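Local coordinates for protein LP04448p (Drosophila melanogaster, PDB 4QMH) that drives microtubule polymerization as a member of the XMAP215 family, using an array of TOG domains that probably bind tubulin, the fourth of which is described here, at residues 12-15 with 16-20; 164-168 with 169-173; 201-204 with 205-209. One frame throughout, in Å; residues are numbered along the deposited sequence.

Contact 1: 12-15 with 16-20; sequences VDIA and PQITE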
ATOM      1  N   VAL A  12      17.437   6.003  18.392  1.00  9.29           N
ATOM      2  CA  VAL A  12      17.791   7.407  18.238  1.00 16.03           C
ATOM      3  C   VAL A  12      16.580   8.200  17.757  1.00 14.12           C
ATOM      4  O   VAL A  12      15.888   7.783  16.834  1.00 13.05           O
ATOM      5  CB  VAL A  12      18.935   7.570  17.214  1.00 15.01           C
ATOM      6  CG1 VAL A  12      19.237   9.047  16.962  1.00 18.42           C
ATOM      7  CG2 VAL A  12      20.186   6.827  17.679  1.00 18.57           C
ATOM      8  N   ASP A  13      16.325   9.346  18.383  1.00 13.50           N
ATOM      9  CA  ASP A  13      15.314  10.257  17.876  1.00 12.46           C
ATOM     10  C   ASP A  13      15.964  11.143  16.814  1.00 14.91           C
ATOM     11  O   ASP A  13      16.778  12.003  17.143  1.00 14.22           O
ATOM     12  CB  ASP A  13      14.744  11.112  19.012  1.00 16.77           C
ATOM     13  CG  ASP A  13      13.659  12.060  18.542  1.00 16.56           C
ATOM     14  OD1 ASP A  13      13.215  11.944  17.379  1.00 15.26           O
ATOM     15  OD2 ASP A  13      13.245  12.925  19.344  1.00 21.97           O
ATOM     16  N   ILE A  14      15.623  10.928  15.547  1.00 11.49           N
ATOM     17  CA  ILE A  14      16.219  11.730  14.474  1.00 12.64           C
ATOM     18  C   ILE A  14      15.411  12.980  14.134  1.00 10.59           C
ATOM     19  O   ILE A  14      15.790  13.745  13.250  1.00 11.89           O
ATOM     20  CB  ILE A  14      16.474  10.919  13.180  1.00 13.54           C
ATOM     21  CG1 ILE A  14      15.162  10.397  12.594  1.00 11.87           C
ATOM     22  CG2 ILE A  14      17.480   9.802  13.438  1.00 11.30           C
ATOM     23  CD1 ILE A  14      15.312   9.846  11.178  1.00 13.17           C
ATOM     24  N   ALA A  15      14.296  13.192  14.824  1.00 12.00           N
ATOM     25  CA  ALA A  15      13.481  14.374  14.549  1.00 13.42           C
ATOM     26  C   ALA A  15      14.291  15.678  14.515  1.00 10.79           C
ATOM     27  O   ALA A  15      14.095  16.491  13.622  1.00 14.61           O
ATOM     28  CB  ALA A  15      12.314  14.484  15.519  1.00 13.52           C
ATOM     29  N   PRO A  16      15.188  15.888  15.494  1.00 14.74           N
ATOM     30  CA  PRO A  16      15.966  17.133  15.473  1.00 14.80           C
ATOM     31  C   PRO A  16      16.810  17.311  14.206  1.00 13.51           C
ATOM     32  O   PRO A  16      17.162  18.444  13.874  1.00 16.58           O
ATOM     33  CB  PRO A  16      16.878  16.990  16.694  1.00 19.54           C
ATOM     34  CG  PRO A  16      16.091  16.147  17.634  1.00 16.40           C
ATOM     35  CD  PRO A  16      15.398  15.140  16.748  1.00 12.43           C
ATOM     36  N   GLN A  17      17.121  16.216  13.515  1.00 12.09           N
ATOM     37  CA  GLN A  17      17.939  16.285  12.298  1.00 12.12           C
ATOM     38  C   GLN A  17      17.101  16.552  11.052  1.00 12.88           C
ATOM     39  O   GLN A  17      17.643  16.857   9.984  1.00 13.07           O
ATOM     40  CB  GLN A  17      18.732  14.986  12.107  1.00 12.31           C
ATOM     41  CG  GLN A  17      19.786  14.731  13.176  1.00 11.17           C
ATOM     42  CD  GLN A  17      20.706  13.572  12.822  1.00  9.29           C
ATOM     43  OE1 GLN A  17      21.539  13.671  11.918  1.00 20.15           O
ATOM     44  NE2 GLN A  17      20.564  12.473  13.541  1.00 10.94           N
ATOM     45  N   ILE A  18      15.783  16.434  11.183  1.00 11.16           N
ATOM     46  CA  ILE A  18      14.892  16.750  10.071  1.00 10.01           C
ATOM     47  C   ILE A  18      14.599  18.249  10.096  1.00 15.29           C
ATOM     48  O   ILE A  18      13.523  18.690  10.499  1.00 14.48           O
ATOM     49  CB  ILE A  18      13.588  15.940  10.110  1.00 13.89           C
ATOM     50  CG1 ILE A  18      13.884  14.456  10.344  1.00 13.30           C
ATOM     51  CG2 ILE A  18      12.807  16.133   8.817  1.00 12.34           C
ATOM     52  CD1 ILE A  18      14.827  13.854   9.329  1.00 12.40           C
ATOM     53  N   THR A  19      15.573  19.024   9.643  1.00 10.28           N
ATOM     54  CA  THR A  19      15.513  20.475   9.745  1.00 10.67           C
ATOM     55  C   THR A  19      14.692  21.094   8.620  1.00 12.69           C
ATOM     56  O   THR A  19      14.417  20.457   7.605  1.00 13.65           O
ATOM     57  CB  THR A  19      16.914  21.062   9.669  1.00 15.97           C
ATOM     58  OG1 THR A  19      17.486  20.731   8.397  1.00 14.67           O
ATOM     59  CG2 THR A  19      17.797  20.510  10.794  1.00 13.05           C
ATOM     60  N   GLU A  20      14.300  22.352   8.794  1.00 14.73           N
ATOM     61  CA  GLU A  20      13.611  23.053   7.725  1.00 13.14           C
ATOM     62  C   GLU A  20      14.482  23.092   6.473  1.00 16.91           C
ATOM     63  O   GLU A  20      13.976  22.999   5.347  1.00 15.68           O
ATOM     64  CB  GLU A  20      13.271  24.480   8.154  1.00 17.66           C
ATOM     65  CG  GLU A  20      12.228  24.565   9.253  1.00 25.14           C
ATOM     66  CD  GLU A  20      10.834  24.238   8.763  1.00 41.32           C
ATOM     67  OE1 GLU A  20      10.618  24.260   7.534  1.00 43.63           O
ATOM     68  OE2 GLU A  20       9.955  23.958   9.606  1.00 49.86           O
TER
HETATM   69  O   HOH W   1      19.185  12.817  16.168  1.00 23.70           O

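Contact 2: 164-168 with 169-173; sequences PGLPP and KSVSK. With SO4 (sulfate ion), chain B.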
ATOM      1  N   PRO A 164      -6.115 -13.848   2.778  1.00 12.37           N
ATOM      2  CA  PRO A 164      -6.455 -15.130   3.411  1.00 13.33           C
ATOM      3  C   PRO A 164      -5.627 -15.432   4.671  1.00 12.93           C
ATOM      4  O   PRO A 164      -6.072 -16.214   5.518  1.00 18.59           O
ATOM      5  CB  PRO A 164      -6.172 -16.154   2.301  1.00 13.47           C
ATOM      6  CG  PRO A 164      -6.344 -15.377   1.025  1.00 12.22           C
ATOM      7  CD  PRO A 164      -5.783 -14.005   1.350  1.00 13.28           C
ATOM      8  N   GLY A 165      -4.457 -14.808   4.810  1.00 13.68           N
ATOM      9  CA  GLY A 165      -3.585 -15.092   5.938  1.00 11.71           C
ATOM     10  C   GLY A 165      -3.648 -14.084   7.070  1.00 14.98           C
ATOM     11  O   GLY A 165      -2.918 -14.198   8.058  1.00 16.92           O
ATOM     12  N   LEU A 166      -4.517 -13.091   6.925  1.00 12.76           N
ATOM     13  CA  LEU A 166      -4.690 -12.061   7.943  1.00 11.05           C
ATOM     14  C   LEU A 166      -5.877 -12.410   8.826  1.00 14.68           C
ATOM     15  O   LEU A 166      -6.959 -12.722   8.326  1.00 16.74           O
ATOM     16  CB  LEU A 166      -4.911 -10.689   7.289  1.00 12.80           C
ATOM     17  CG  LEU A 166      -3.704 -10.058   6.587  1.00 10.71           C
ATOM     18  CD1 LEU A 166      -4.073  -8.752   5.901  1.00 13.32           C
ATOM     19  CD2 LEU A 166      -2.556  -9.849   7.571  1.00 14.27           C
ATOM     20  N   PRO A 167      -5.678 -12.371  10.150  1.00 18.66           N
ATOM     21  CA  PRO A 167      -6.781 -12.630  11.077  1.00 24.98           C
ATOM     22  C   PRO A 167      -7.793 -11.497  10.993  1.00 22.95           C
ATOM     23  O   PRO A 167      -7.412 -10.373  10.674  1.00 20.52           O
ATOM     24  CB  PRO A 167      -6.096 -12.636  12.447  1.00 27.84           C
ATOM     25  CG  PRO A 167      -4.902 -11.770  12.270  1.00 28.56           C
ATOM     26  CD  PRO A 167      -4.438 -11.992  10.846  1.00 20.18           C
ATOM     27  N   PRO A 168      -9.070 -11.789  11.274  1.00 24.37           N
ATOM     28  CA  PRO A 168     -10.112 -10.762  11.162  1.00 21.15           C
ATOM     29  C   PRO A 168      -9.830  -9.506  11.985  1.00 21.86           C
ATOM     30  O   PRO A 168     -10.218  -8.428  11.558  1.00 17.39           O
ATOM     31  CB  PRO A 168     -11.378 -11.476  11.658  1.00 30.15           C
ATOM     32  CG  PRO A 168     -10.889 -12.709  12.374  1.00 33.71           C
ATOM     33  CD  PRO A 168      -9.618 -13.093  11.683  1.00 26.59           C
ATOM     34  N   LYS A 169      -9.162  -9.629  13.130  1.00 21.02           N
ATOM     35  CA  LYS A 169      -8.892  -8.462  13.972  1.00 22.45           C
ATOM     36  C   LYS A 169      -7.960  -7.457  13.300  1.00 23.49           C
ATOM     37  O   LYS A 169      -7.906  -6.288  13.696  1.00 24.83           O
ATOM     38  CB  LYS A 169      -8.289  -8.893  15.317  1.00 30.71           C
ATOM     39  CG  LYS A 169      -6.762  -8.794  15.378  1.00 41.10           C
ATOM     40  CD  LYS A 169      -6.193  -9.672  16.480  1.00 47.04           C
ATOM     41  CE  LYS A 169      -6.212 -11.133  16.060  1.00 48.02           C
ATOM     42  NZ  LYS A 169      -6.129 -12.060  17.218  1.00 49.33           N
ATOM     43  N   SER A 170      -7.220  -7.916  12.292  1.00 21.01           N
ATOM     44  CA  SER A 170      -6.225  -7.084  11.615  1.00 19.77           C
ATOM     45  C   SER A 170      -6.787  -6.403  10.381  1.00 22.98           C
ATOM     46  O   SER A 170      -6.064  -5.714   9.659  1.00 26.20           O
ATOM     47  CB  SER A 170      -5.012  -7.924  11.205  1.00 17.30           C
ATOM     48  OG  SER A 170      -4.419  -8.561  12.326  1.00 26.05           O
ATOM     49  N   VAL A 171      -8.073  -6.603  10.130  1.00 16.53           N
ATOM     50  CA  VAL A 171      -8.674  -6.112   8.902  1.00 21.43           C
ATOM     51  C   VAL A 171     -10.037  -5.507   9.181  1.00 17.13           C
ATOM     52  O   VAL A 171     -10.946  -6.178   9.664  1.00 15.88           O
ATOM     53  CB  VAL A 171      -8.834  -7.234   7.864  1.00 21.08           C
ATOM     54  CG1 VAL A 171      -9.405  -6.676   6.563  1.00 23.98           C
ATOM     55  CG2 VAL A 171      -7.506  -7.931   7.618  1.00 19.53           C
ATOM     56  N   SER A 172     -10.162  -4.218   8.896  1.00 13.34           N
ATOM     57  CA  SER A 172     -11.441  -3.538   8.982  1.00 12.18           C
ATOM     58  C   SER A 172     -12.430  -4.119   7.969  1.00 14.44           C
ATOM     59  O   SER A 172     -12.197  -4.061   6.761  1.00 12.75           O
ATOM     60  CB  SER A 172     -11.246  -2.035   8.733  1.00 11.80           C
ATOM     61  OG  SER A 172     -12.470  -1.409   8.416  1.00 12.76           O
ATOM     62  N   LYS A 173     -13.546  -4.660   8.451  1.00 13.15           N
ATOM     63  CA  LYS A 173     -14.556  -5.192   7.539  1.00  9.82           C
ATOM     64  C   LYS A 173     -15.097  -4.109   6.635  1.00 10.33           C
ATOM     65  O   LYS A 173     -15.376  -4.349   5.460  1.00 11.83           O
ATOM     66  CB  LYS A 173     -15.719  -5.820   8.314  1.00 16.77           C
ATOM     67  CG  LYS A 173     -15.352  -7.101   9.021  1.00 20.85           C
ATOM     68  CD  LYS A 173     -16.548  -7.703   9.754  1.00 22.70           C
ATOM     69  CE  LYS A 173     -17.727  -7.928   8.817  1.00 24.17           C
ATOM     70  NZ  LYS A 173     -18.871  -8.537   9.544  1.00 26.87           N
TER
HETATM   71  S   SO4 B1101      -1.073  -7.621  11.553  1.00 28.11           S
HETATM   72  O1  SO4 B1101      -0.151  -7.551  12.690  1.00 31.09           O
HETATM   73  O2  SO4 B1101      -0.322  -7.808  10.318  1.00 23.80           O
HETATM   74  O3  SO4 B1101      -1.973  -8.767  11.722  1.00 34.40           O
HETATM   75  O4  SO4 B1101      -1.854  -6.384  11.498  1.00 27.17           O

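Contact 3: 201-204 with 205-209; sequences AVLG and IMIHL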
ATOM      1  N   ALA A 201      -8.838 -13.012  -5.969  1.00  9.29           N
ATOM      2  CA  ALA A 201      -9.008 -12.260  -4.730  1.00  7.98           C
ATOM      3  C   ALA A 201     -10.394 -12.480  -4.120  1.00  8.10           C
ATOM      4  O   ALA A 201     -10.647 -12.084  -2.989  1.00  9.95           O
ATOM      5  CB  ALA A 201      -8.774 -10.772  -4.987  1.00 10.78           C
ATOM      6  N   VAL A 202     -11.298 -13.105  -4.869  1.00  8.11           N
ATOM      7  CA  VAL A 202     -12.655 -13.309  -4.362  1.00  7.64           C
ATOM      8  C   VAL A 202     -12.652 -14.060  -3.032  1.00  9.51           C
ATOM      9  O   VAL A 202     -13.313 -13.641  -2.073  1.00 10.53           O
ATOM     10  CB  VAL A 202     -13.539 -14.054  -5.380  1.00  9.17           C
ATOM     11  CG1 VAL A 202     -14.885 -14.431  -4.749  1.00 11.20           C
ATOM     12  CG2 VAL A 202     -13.776 -13.179  -6.612  1.00 11.31           C
ATOM     13  N   LEU A 203     -11.885 -15.149  -2.960  1.00 10.64           N
ATOM     14  CA  LEU A 203     -11.856 -15.958  -1.745  1.00 10.08           C
ATOM     15  C   LEU A 203     -11.339 -15.157  -0.558  1.00 11.53           C
ATOM     16  O   LEU A 203     -11.917 -15.195   0.531  1.00 10.19           O
ATOM     17  CB  LEU A 203     -11.015 -17.224  -1.942  1.00 12.05           C
ATOM     18  CG  LEU A 203     -10.882 -18.102  -0.697  1.00 12.74           C
ATOM     19  CD1 LEU A 203     -12.254 -18.598  -0.246  1.00 11.67           C
ATOM     20  CD2 LEU A 203      -9.938 -19.271  -0.974  1.00 17.53           C
ATOM     21  N   GLY A 204     -10.247 -14.432  -0.763  1.00 11.19           N
ATOM     22  CA  GLY A 204      -9.698 -13.592   0.285  1.00 12.18           C
ATOM     23  C   GLY A 204     -10.683 -12.578   0.836  1.00 11.05           C
ATOM     24  O   GLY A 204     -10.765 -12.393   2.041  1.00 12.30           O
ATOM     25  N   ILE A 205     -11.398 -11.881  -0.048  1.00  9.82           N
ATOM     26  CA  ILE A 205     -12.438 -10.945   0.371  1.00 11.77           C
ATOM     27  C   ILE A 205     -13.518 -11.676   1.159  1.00 11.87           C
ATOM     28  O   ILE A 205     -13.935 -11.233   2.231  1.00 10.84           O
ATOM     29  CB  ILE A 205     -13.088 -10.237  -0.852  1.00 10.69           C
ATOM     30  CG1 ILE A 205     -12.028  -9.463  -1.658  1.00 20.67           C
ATOM     31  CG2 ILE A 205     -14.251  -9.342  -0.415  1.00 12.79           C
ATOM     32  CD1 ILE A 205     -11.617  -8.147  -1.052  1.00 20.20           C
ATOM     33  N   MET A 206     -13.965 -12.814   0.642  1.00  7.74           N
ATOM     34  CA  MET A 206     -15.032 -13.557   1.311  1.00  8.91           C
ATOM     35  C   MET A 206     -14.629 -14.096   2.681  1.00 13.24           C
ATOM     36  O   MET A 206     -15.474 -14.240   3.558  1.00 11.88           O
ATOM     37  CB  MET A 206     -15.508 -14.704   0.428  1.00 11.17           C
ATOM     38  CG  MET A 206     -16.837 -15.290   0.878  1.00  9.93           C
ATOM     39  SD  MET A 206     -17.390 -16.598  -0.212  1.00 12.18           S
ATOM     40  CE  MET A 206     -17.886 -15.635  -1.637  1.00  9.24           C
ATOM     41  N   ILE A 207     -13.350 -14.416   2.859  1.00 10.98           N
ATOM     42  CA  ILE A 207     -12.877 -14.886   4.158  1.00 12.75           C
ATOM     43  C   ILE A 207     -13.170 -13.843   5.238  1.00 14.63           C
ATOM     44  O   ILE A 207     -13.455 -14.189   6.390  1.00 17.33           O
ATOM     45  CB  ILE A 207     -11.377 -15.241   4.117  1.00 12.33           C
ATOM     46  CG1 ILE A 207     -11.192 -16.614   3.476  1.00 12.23           C
ATOM     47  CG2 ILE A 207     -10.756 -15.187   5.514  1.00 13.64           C
ATOM     48  CD1 ILE A 207      -9.755 -16.932   3.131  1.00 16.70           C
ATOM     49  N   HIS A 208     -13.147 -12.571   4.856  1.00 12.06           N
ATOM     50  CA  HIS A 208     -13.413 -11.487   5.799  1.00 11.79           C
ATOM     51  C   HIS A 208     -14.865 -11.007   5.851  1.00 17.34           C
ATOM     52  O   HIS A 208     -15.339 -10.592   6.905  1.00 18.60           O
ATOM     53  CB  HIS A 208     -12.455 -10.317   5.539  1.00 12.87           C
ATOM     54  CG  HIS A 208     -11.031 -10.658   5.830  1.00 12.85           C
ATOM     55  ND1 HIS A 208     -10.459 -10.458   7.068  1.00 15.07           N
ATOM     56  CD2 HIS A 208     -10.079 -11.246   5.066  1.00 13.47           C
ATOM     57  CE1 HIS A 208      -9.211 -10.888   7.048  1.00 16.30           C
ATOM     58  NE2 HIS A 208      -8.952 -11.362   5.842  1.00 14.22           N
ATOM     59  N   LEU A 209     -15.575 -11.065   4.729  1.00 13.00           N
ATOM     60  CA  LEU A 209     -16.951 -10.573   4.701  1.00 11.62           C
ATOM     61  C   LEU A 209     -17.986 -11.685   4.805  1.00 14.02           C
ATOM     62  O   LEU A 209     -19.087 -11.469   5.325  1.00 15.82           O
ATOM     63  CB  LEU A 209     -17.214  -9.763   3.432  1.00 12.28           C
ATOM     64  CG  LEU A 209     -16.410  -8.473   3.310  1.00  9.81           C
ATOM     65  CD1 LEU A 209     -16.911  -7.648   2.107  1.00 12.40           C
ATOM     66  CD2 LEU A 209     -16.480  -7.666   4.604  1.00 14.05           C
TER

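Contact 1: 12-15 with 16-20
Ile14 and Gln17 meet one turn apart, where a loop winds through a short 3-10 turn just ahead of helix 20-26. The tight part rests on backbone bonds and on the burial of two isoleucines. Ile14 O takes the N-H of Gln17 at 2.8 Å, and Ile18 N gives the same oxygen a weak bond. The next bond, from Ile18 N to Ala15 O, is 3.0 Å long. Pro16 suits the first turn, where its missing N-H costs no bond and its ring limits the backbone. Ala15 CB lies 3.4 Å from Pro16 CD, a closeness largely set by the peptide link to proline, where a small methyl adds little crowding. Ile14 CG1 sits between its own N and carbonyl carbon (chi1 63°), which leaves CG2 beside the N, passing 4.1 Å from Gln17 NE2, the two side chains crossing at about a right angle. Ile14 CD1 touches Ile18 CD1 only loosely, at 4.4 Å. Ile44 and Ala48 of helix 31-48 pack against Ile14.

The solvent side is looser. Gln17 is exposed, and its extended chain carries NE2 to a water that donates to Asp13 O, so one water bridges the backbone of Asp13 and the side chain of Gln17. Asp13, though partly exposed, is held twice: its carboxylate can reach forward along the chain, where OD1 accepts from Ala15 N at 3.0 Å, met from above the carboxylate plane, and is also hydrogen-bonded to Ser54 OG. Beyond Gln17 the chain bends through an inverse gamma turn centred on Ile18, and Thr19 OG1 then caps Leu22 N. An Asx turn, a 3-10 turn and a threonine N-cap in succession thus lead into the first helix of this all-helical TOG domain.

Contact 2: 164-168 with 169-173
Two overlapping 3-10 turns fold the backbone back on itself, Pro167 O accepting from Ser170 N at 2.9 Å and Pro168 O from Val171 N at 3.2 Å. Prolines suit positions 167 and 168 because neither needs an N-H here and their rings stiffen the bend. Ser170, small and polar, lies close against the first ring: with OG beside its backbone N and anti to the carbonyl carbon (chi1 -58°), the hydroxyl passes 3.2 Å from Pro167 CG. From there OG donates a hydrogen bond to O3 of a sulfate, probably from the crystallisation liquor, which is also hydrogen-bonded to Tyr131 N; the 2.5 Å between Ser170 OG and sulfate O3 is unusually short and to be read with caution. Lys169 bends at chi3 (76°) to lay CE 3.9 Å from Pro167 CB, so that the methylenes of this exposed lysine run alongside the proline ring. On the inner side Leu166 and Val171 cross at about a right angle, with Val171 CG2 at 3.8 Å from Leu166 CB. These branched apolar residues both rest on Phe135. Ser172 follows as N-cap, OG meeting Asp175 N. A proline-rich loop with short 3-10 turns, closed by this serine N-cap, thus joins helices 149-162 and 173-186 of the helical TOG domain.

Contact 3: 201-204 with 205-209
The last turns of helix 192-209, one of the helices of the TOG domain, carry Ala201 to Gly204 and then Ile205 to Leu209. The helix is kinked where the N atoms of Leu203 and Gly204 have no bond to the turn before, but regular bonding to the fourth residue on holds for the carbonyls of Ala201, Val202 and Leu203. Ile205 N reaches Ala201 O at 3.0 Å in a nearly straight bond (173° at the hydrogen), Met206 N meets Val202 O at 2.9 Å, and Ile207 N meets Leu203 O at 2.8 Å. Further on, Ile205 O is gripped twice, by His208 N from three residues on and Leu209 N from four.

Apolar residues fill the sides that face neighbouring helices. Ile205 sets CG1 beside its own N (chi1 -59°), which lays that carbon 3.2 Å from Ala201 O; its branched chain also packs on Leu163, Ile176 and Met214. The small methyl of Ala201 fits where Trp156 and Ala160 of helix 149-162 come close. Met206, long and flexible, bends at chi3 and brings CE to 4.5 Å from Val202 CG1, a loose touch, while the same side chain also packs on Phe211 and Leu240. On a less buried side Leu203 and Ile207 cross obliquely, CG of the leucine lying 4.2 Å from CD1 of the isoleucine.

Gly204 is buried and adds no side chain to this closely packed helix. His208 suits the helix end because its ring offers polar and carbon edges at once: NE2 is hydrogen-bonded to Leu163 O, while CD2 approaches Gly204 O in the ring plane at 3.3 Å.

The three contacts follow in series along the chain, each closing before the next opens. Contact 1 leads into helix 20-26 and stands apart: its centre is about 35 Å from that of contact 2 and about 42 Å from that of contact 3, which lies on the opposite side of the chain's centre. Contacts 2 and 3 have centres about 10 Å apart. Contact 2 lies in the loop between helices 149-162 and 173-186, and contact 3 in helix 192-209, which follows; they touch where Val171 CG2 comes to 3.5 Å from His208 CE1. Neighbouring helices of one domain are thus tied together there, while contact 1 sits at the other end of the array.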